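Local coordinates for uncharacterized protein (Porphyromonas gingivalis, PDB 2QSV) that is of unknown function, possibly with a link to cysteine-type peptidase activity, and in this C-terminal part folds into two Ig-like beta domains, at residues A[35-40]-A[51-56]; A[197-202]-A[213-218]. One frame throughout, in Å; residues are numbered along the deposited sequence. Where two conformers were deposited one is given.

Contact 1 (A[35-40]-A[51-56])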
loop_
_atom_site.group_PDB
_atom_site.type_symbol
_atom_site.label_atom_id
_atom_site.label_comp_id
_atom_site.label_asym_id
_atom_site.label_seq_id
_atom_site.Cartn_x
_atom_site.Cartn_y
_atom_site.Cartn_z
ATOM N N LEU A 35 -14.440 -27.315 -1.827
ATOM C CA LEU A 35 -14.271 -26.010 -2.469
ATOM C C LEU A 35 -13.329 -26.145 -3.656
ATOM O O LEU A 35 -12.232 -26.700 -3.550
ATOM C CB LEU A 35 -13.759 -24.952 -1.491
ATOM C CG LEU A 35 -14.793 -24.269 -0.597
ATOM C CD1 LEU A 35 -14.175 -23.035 0.069
ATOM C CD2 LEU A 35 -16.069 -23.913 -1.387
ATOM N N GLN A 36 -13.790 -25.693 -4.809
ATOM C CA GLN A 36 -12.917 -25.543 -5.954
ATOM C C GLN A 36 -12.437 -24.091 -6.016
ATOM O O GLN A 36 -13.248 -23.151 -6.044
ATOM C CB GLN A 36 -13.639 -25.917 -7.234
ATOM C CG GLN A 36 -12.686 -26.096 -8.398
ATOM C CD GLN A 36 -11.921 -27.405 -8.310
ATOM O OE1 GLN A 36 -10.796 -27.527 -8.813
ATOM N NE2 GLN A 36 -12.537 -28.398 -7.673
ATOM N N VAL A 37 -11.118 -23.914 -6.006
ATOM C CA VAL A 37 -10.511 -22.577 -5.894
ATOM C C VAL A 37 -9.649 -22.246 -7.101
ATOM O O VAL A 37 -8.771 -23.018 -7.480
ATOM C CB VAL A 37 -9.695 -22.403 -4.595
ATOM C CG1 VAL A 37 -9.200 -20.953 -4.463
ATOM C CG2 VAL A 37 -10.532 -22.769 -3.385
ATOM N N ALA A 38 -9.931 -21.102 -7.714
ATOM C CA ALA A 38 -9.086 -20.579 -8.762
ATOM C C ALA A 38 -8.606 -19.177 -8.371
ATOM O O ALA A 38 -9.383 -18.335 -7.932
ATOM C CB ALA A 38 -9.822 -20.568 -10.090
ATOM N N VAL A 39 -7.302 -18.967 -8.493
ATOM C CA VAL A 39 -6.703 -17.643 -8.423
ATOM C C VAL A 39 -6.875 -17.052 -9.821
ATOM O O VAL A 39 -6.111 -17.344 -10.740
ATOM C CB VAL A 39 -5.203 -17.716 -8.037
ATOM C CG1 VAL A 39 -4.604 -16.315 -7.935
ATOM C CG2 VAL A 39 -5.017 -18.474 -6.715
ATOM N N VAL A 40 -7.900 -16.228 -9.979
ATOM C CA VAL A 40 -8.280 -15.746 -11.316
ATOM C C VAL A 40 -7.493 -14.512 -11.809
ATOM O O VAL A 40 -7.445 -14.243 -13.009
ATOM C CB VAL A 40 -9.828 -15.547 -11.445
ATOM C CG1 VAL A 40 -10.550 -16.902 -11.342
ATOM C CG2 VAL A 40 -10.354 -14.616 -10.388
ATOM N N ARG A 51 -2.052 -22.025 -8.822
ATOM C CA ARG A 51 -3.135 -21.165 -9.344
ATOM C C ARG A 51 -4.523 -21.785 -9.463
ATOM O O ARG A 51 -5.517 -21.065 -9.559
ATOM C CB ARG A 51 -2.754 -20.574 -10.702
ATOM C CG ARG A 51 -1.810 -19.403 -10.591
ATOM C CD ARG A 51 -1.873 -18.537 -11.804
ATOM N NE ARG A 51 -3.066 -17.706 -11.754
ATOM C CZ ARG A 51 -3.237 -16.605 -12.468
ATOM N NH1 ARG A 51 -2.279 -16.189 -13.283
ATOM N NH2 ARG A 51 -4.365 -15.922 -12.362
ATOM N N ALA A 52 -4.598 -23.111 -9.502
ATOM C CA ALA A 52 -5.881 -23.804 -9.673
ATOM C C ALA A 52 -5.844 -25.120 -8.910
ATOM O O ALA A 52 -5.310 -26.117 -9.391
ATOM C CB ALA A 52 -6.205 -24.028 -11.169
ATOM N N PHE A 53 -6.401 -25.103 -7.707
ATOM C CA PHE A 53 -6.300 -26.240 -6.814
ATOM C C PHE A 53 -7.633 -26.662 -6.202
ATOM O O PHE A 53 -8.594 -25.881 -6.198
ATOM C CB PHE A 53 -5.302 -25.941 -5.703
ATOM C CG PHE A 53 -5.545 -24.646 -4.992
ATOM C CD1 PHE A 53 -4.999 -23.453 -5.482
ATOM C CD2 PHE A 53 -6.290 -24.614 -3.813
ATOM C CE1 PHE A 53 -5.201 -22.257 -4.818
ATOM C CE2 PHE A 53 -6.495 -23.416 -3.131
ATOM C CZ PHE A 53 -5.945 -22.231 -3.638
ATOM N N ARG A 54 -7.681 -27.899 -5.687
ATOM C CA ARG A 54 -8.784 -28.362 -4.814
ATOM C C ARG A 54 -8.472 -28.344 -3.316
ATOM O O ARG A 54 -7.350 -28.643 -2.893
ATOM C CB ARG A 54 -9.196 -29.781 -5.170
ATOM C CG ARG A 54 -10.603 -29.906 -5.701
ATOM C CD ARG A 54 -10.579 -30.383 -7.148
ATOM N NE ARG A 54 -11.775 -31.175 -7.458
ATOM C CZ ARG A 54 -12.253 -31.401 -8.685
ATOM N NH1 ARG A 54 -11.652 -30.886 -9.767
ATOM N NH2 ARG A 54 -13.349 -32.148 -8.830
ATOM N N LEU A 55 -9.500 -28.044 -2.520
ATOM C CA LEU A 55 -9.384 -27.915 -1.061
ATOM C C LEU A 55 -10.428 -28.732 -0.325
ATOM O O LEU A 55 -11.632 -28.603 -0.587
ATOM C CB LEU A 55 -9.611 -26.479 -0.604
ATOM C CG LEU A 55 -8.540 -25.407 -0.439
ATOM C CD1 LEU A 55 -9.219 -24.200 0.235
ATOM C CD2 LEU A 55 -7.348 -25.894 0.379
ATOM N N GLN A 56 -9.981 -29.512 0.658
ATOM C CA GLN A 56 -10.857 -30.449 1.366
ATOM C C GLN A 56 -11.687 -29.857 2.531
ATOM O O GLN A 56 -12.934 -29.927 2.516
ATOM C CB GLN A 56 -10.038 -31.654 1.856
ATOM C CG GLN A 56 -8.817 -32.008 0.951
ATOM C CD GLN A 56 -9.200 -32.854 -0.270
ATOM O OE1 GLN A 56 -9.646 -34.000 -0.137
ATOM N NE2 GLN A 56 -9.009 -32.293 -1.469
#
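Strands 35-40 and 52-55 run antiparallel, their axes 5.1 Å apart at the closest and their directions 154° apart. Leu35 with Leu55 and Val37 with Phe53 are hydrogen-bonded pairs. Gln36 with Arg54 and Ala38 with Ala52 are non-hydrogen-bonded pairs. The bond from Leu35 N to Leu55 O is weak. Past the last pair, Val39 N still reaches Arg51 O at 3.0 Å. Strand 52-55 is the outermost strand, within this chain, of the five-stranded mixed sheet of the PG_0320-like domain. The sheet of strands 22-29 and 61-67 faces it.

On the buried face Val37 and Phe53 lie side by side and point the same way. Val37 CB sits over one face of the Phe53 ring, 4.1 Å from its centroid, a CH-pi contact. Val37 CG1 meets the ring atom Phe53 CZ at 3.6 Å. With chi1 at 51°, CG of Phe53 stands between its own backbone N and carbonyl carbon, which brings the ring across to Val37. The other methyl, Val37 CG2, touches Leu55 CD1 at 4.1 Å. Val39 CG2 approaches Phe53 CE1 obliquely at 4.2 Å. Val27 and Leu63 of the facing sheet pack on the same ring.

At the end of the ladder Arg51 curls back, its chain bent at chi3 (77°). It grips one oxygen side-on with two nitrogens: NE lies 3.2 Å and NH2 2.8 Å from Val39 O. The oxygen lies close to the guanidinium plane. Both nitrogens come from the same face of the carbonyl plane, and the NH2 bond is the straighter.

The contact thus has an apolar inner face and a more exposed outer face. The two bonds to Val39 O hold the guanidinium's orientation and add to the backbone bond just past the last bridge.

Contact 2 (A[197-202]-A[213-218]). With SO4 (sulfate ion), chain B.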
loop_
_atom_site.group_PDB
_atom_site.type_symbol
_atom_site.label_atom_id
_atom_site.label_comp_id
_atom_site.label_asym_id
_atom_site.label_seq_id
_atom_site.Cartn_x
_atom_site.Cartn_y
_atom_site.Cartn_z
ATOM N N ALA A 197 -5.221 8.159 13.958
ATOM C CA ALA A 197 -3.802 8.278 13.979
ATOM C C ALA A 197 -3.386 7.526 12.707
ATOM O O ALA A 197 -3.443 6.291 12.649
ATOM C CB ALA A 197 -3.228 7.652 15.253
ATOM N N ALA A 198 -3.074 8.269 11.650
ATOM C CA ALA A 198 -2.939 7.653 10.339
ATOM C C ALA A 198 -1.633 8.129 9.653
ATOM O O ALA A 198 -1.158 9.261 9.918
ATOM C CB ALA A 198 -4.155 7.984 9.522
ATOM N N ASP A 199 -1.030 7.265 8.853
ATOM C CA ASP A 199 0.189 7.597 8.137
ATOM C C ASP A 199 -0.049 8.119 6.724
ATOM O O ASP A 199 -0.849 7.566 5.971
ATOM C CB ASP A 199 1.134 6.399 8.017
ATOM C CG ASP A 199 1.690 5.950 9.360
ATOM O OD1 ASP A 199 1.978 6.812 10.233
ATOM O OD2 ASP A 199 1.804 4.710 9.540
ATOM N N ILE A 200 0.682 9.182 6.377
ATOM C CA ILE A 200 0.896 9.477 4.970
ATOM C C ILE A 200 2.206 8.803 4.550
ATOM O O ILE A 200 3.209 9.056 5.143
ATOM C CB ILE A 200 0.992 11.019 4.676
ATOM C CG1 ILE A 200 -0.316 11.710 5.082
ATOM C CG2 ILE A 200 1.248 11.187 3.178
ATOM C CD1 ILE A 200 -0.190 13.290 5.360
ATOM N N SER A 201 2.179 7.959 3.530
ATOM C CA SER A 201 3.380 7.273 3.083
ATOM C C SER A 201 3.895 7.882 1.781
ATOM O O SER A 201 3.120 8.065 0.808
ATOM C CB SER A 201 3.114 5.780 2.869
ATOM O OG SER A 201 2.730 5.173 4.099
ATOM N N ILE A 202 5.185 8.218 1.784
ATOM C CA ILE A 202 5.811 8.859 0.608
ATOM C C ILE A 202 6.953 8.034 0.136
ATOM O O ILE A 202 7.842 7.759 0.874
ATOM C CB ILE A 202 6.331 10.338 0.931
ATOM C CG1 ILE A 202 5.165 11.231 1.426
ATOM C CG2 ILE A 202 7.111 10.921 -0.321
ATOM C CD1 ILE A 202 5.594 12.602 2.033
ATOM N N ARG A 213 7.259 8.436 6.332
ATOM C CA ARG A 213 5.896 8.475 6.827
ATOM C C ARG A 213 5.658 9.637 7.732
ATOM O O ARG A 213 6.472 9.966 8.595
ATOM C CB ARG A 213 5.478 7.164 7.542
ATOM C CG ARG A 213 5.463 5.984 6.659
ATOM C CD ARG A 213 5.258 4.791 7.561
ATOM N NE ARG A 213 5.052 3.529 6.877
ATOM C CZ ARG A 213 5.992 2.617 6.697
ATOM N NH1 ARG A 213 7.229 2.854 7.046
ATOM N NH2 ARG A 213 5.691 1.490 6.121
ATOM N N ILE A 214 4.538 10.283 7.485
ATOM C CA ILE A 214 4.085 11.344 8.299
ATOM C C ILE A 214 2.911 10.815 9.115
ATOM O O ILE A 214 1.919 10.349 8.544
ATOM C CB ILE A 214 3.553 12.540 7.429
ATOM C CG1 ILE A 214 4.678 13.099 6.556
ATOM C CG2 ILE A 214 3.033 13.669 8.321
ATOM C CD1 ILE A 214 4.108 14.005 5.468
ATOM N N LYS A 215 3.027 10.890 10.433
ATOM C CA LYS A 215 1.895 10.557 11.302
ATOM C C LYS A 215 1.000 11.763 11.503
ATOM O O LYS A 215 1.435 12.805 11.963
ATOM C CB LYS A 215 2.363 10.040 12.673
ATOM C CG LYS A 215 1.200 9.987 13.721
ATOM C CD LYS A 215 0.117 8.942 13.351
ATOM C CE LYS A 215 0.672 7.520 13.380
ATOM N NZ LYS A 215 0.047 6.608 12.414
ATOM N N VAL A 216 -0.252 11.617 11.118
ATOM C CA VAL A 216 -1.262 12.623 11.298
ATOM C C VAL A 216 -2.273 12.174 12.390
ATOM O O VAL A 216 -2.817 11.058 12.344
ATOM C CB VAL A 216 -2.002 12.890 9.972
ATOM C CG1 VAL A 216 -3.070 14.004 10.121
ATOM C CG2 VAL A 216 -0.991 13.266 8.840
ATOM N N LYS A 217 -2.498 13.047 13.356
ATOM C CA LYS A 217 -3.507 12.876 14.403
ATOM C C LYS A 217 -4.601 13.922 14.325
ATOM O O LYS A 217 -4.355 15.093 13.979
ATOM C CB LYS A 217 -2.859 12.942 15.770
ATOM C CG LYS A 217 -2.040 11.741 16.080
ATOM C CD LYS A 217 -1.339 11.941 17.435
ATOM C CE LYS A 217 -0.481 10.730 17.714
ATOM N NZ LYS A 217 0.211 10.932 19.019
ATOM N N ALA A 218 -5.822 13.481 14.624
ATOM C CA ALA A 218 -6.995 14.330 14.631
ATOM C C ALA A 218 -8.045 13.717 15.584
ATOM O O ALA A 218 -8.108 12.500 15.737
ATOM C CB ALA A 218 -7.553 14.471 13.216
HETATM S S SO4 B . -2.681 3.941 8.428
HETATM O O1 SO4 B . -1.906 4.671 9.430
HETATM O O2 SO4 B . -2.934 2.551 8.866
HETATM O O3 SO4 B . -3.968 4.577 8.152
HETATM O O4 SO4 B . -1.861 3.849 7.229
HETATM O O HOH W 1 1.880 2.929 7.512
HETATM O O HOH W 2 0.756 3.935 11.841
HETATM O O HOH W 3 3.017 2.455 4.423
#
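Ala198 and Val216 are joined by two backbone hydrogen bonds, and Ile200 and Ile214 by two more. These hydrogen-bonded pairs alternate with non-hydrogen-bonded ones in an antiparallel hairpin. CA-H...O contacts add to the ladder, among them Arg213 CA to Ile200 O at 3.2 Å.

The polar side chains lie on the face of Asp199, Ser201, Arg213 and Lys215. In the conformer given, one of two deposited, Lys215 folds over at chi2 and chi3 (66° and 65°), which carries NZ across to Asp199 OD1 at 2.9 Å. NZ meets the oxygen from above the carboxylate plane. This salt bridge may be only partly occupied. Asp199 OD2 accepts from two waters. One also bonds to Lys215 NZ in that conformer, and the other links to Arg213 NE. A third water bonds to Ser201 OG and weakly to Arg213 NH2. At the edge of 197-202 that faces away from 213-218, a sulfate, probably from the crystallisation liquor, takes a hydrogen bond from Asp199 N to its O1 at 2.8 Å.

The apolar contacts lie on the other face. Ile200 CD1 meets Val216 CG2 at 3.6 Å, and the branch carbons Ile200 CB and Ile214 CB are 4.1 Å apart. Ile202 and Ile214 meet through their CD1 atoms at 4.0 Å.

Strand 150-157 flanks 195-204, and 125-130 flanks 211-219. Ile181 and Leu179 of strand 176-183 cover the apolar face from the facing sheet of the Ig-like sandwich.

How the contacts relate
The two contacts belong to different domains, with centres about 38 Å apart and no touch between them. Contact 1 closes before contact 2 opens along the chain. Both are antiparallel pairs within five-stranded mixed sheets of the same strand order, but they hold different positions. Contact 1 joins outermost strand 52-55 to its neighbour. Contact 2 joins two inner strands, each flanked on its other side. Both are partly buried, with one face in a sandwich core and the other more exposed. The core of contact 1 includes an aromatic ring, whereas that of contact 2 is aliphatic. Arginine grips a backbone carbonyl in contact 1; contact 2 instead has water bridges and a salt bridge made by one of two lysine conformers.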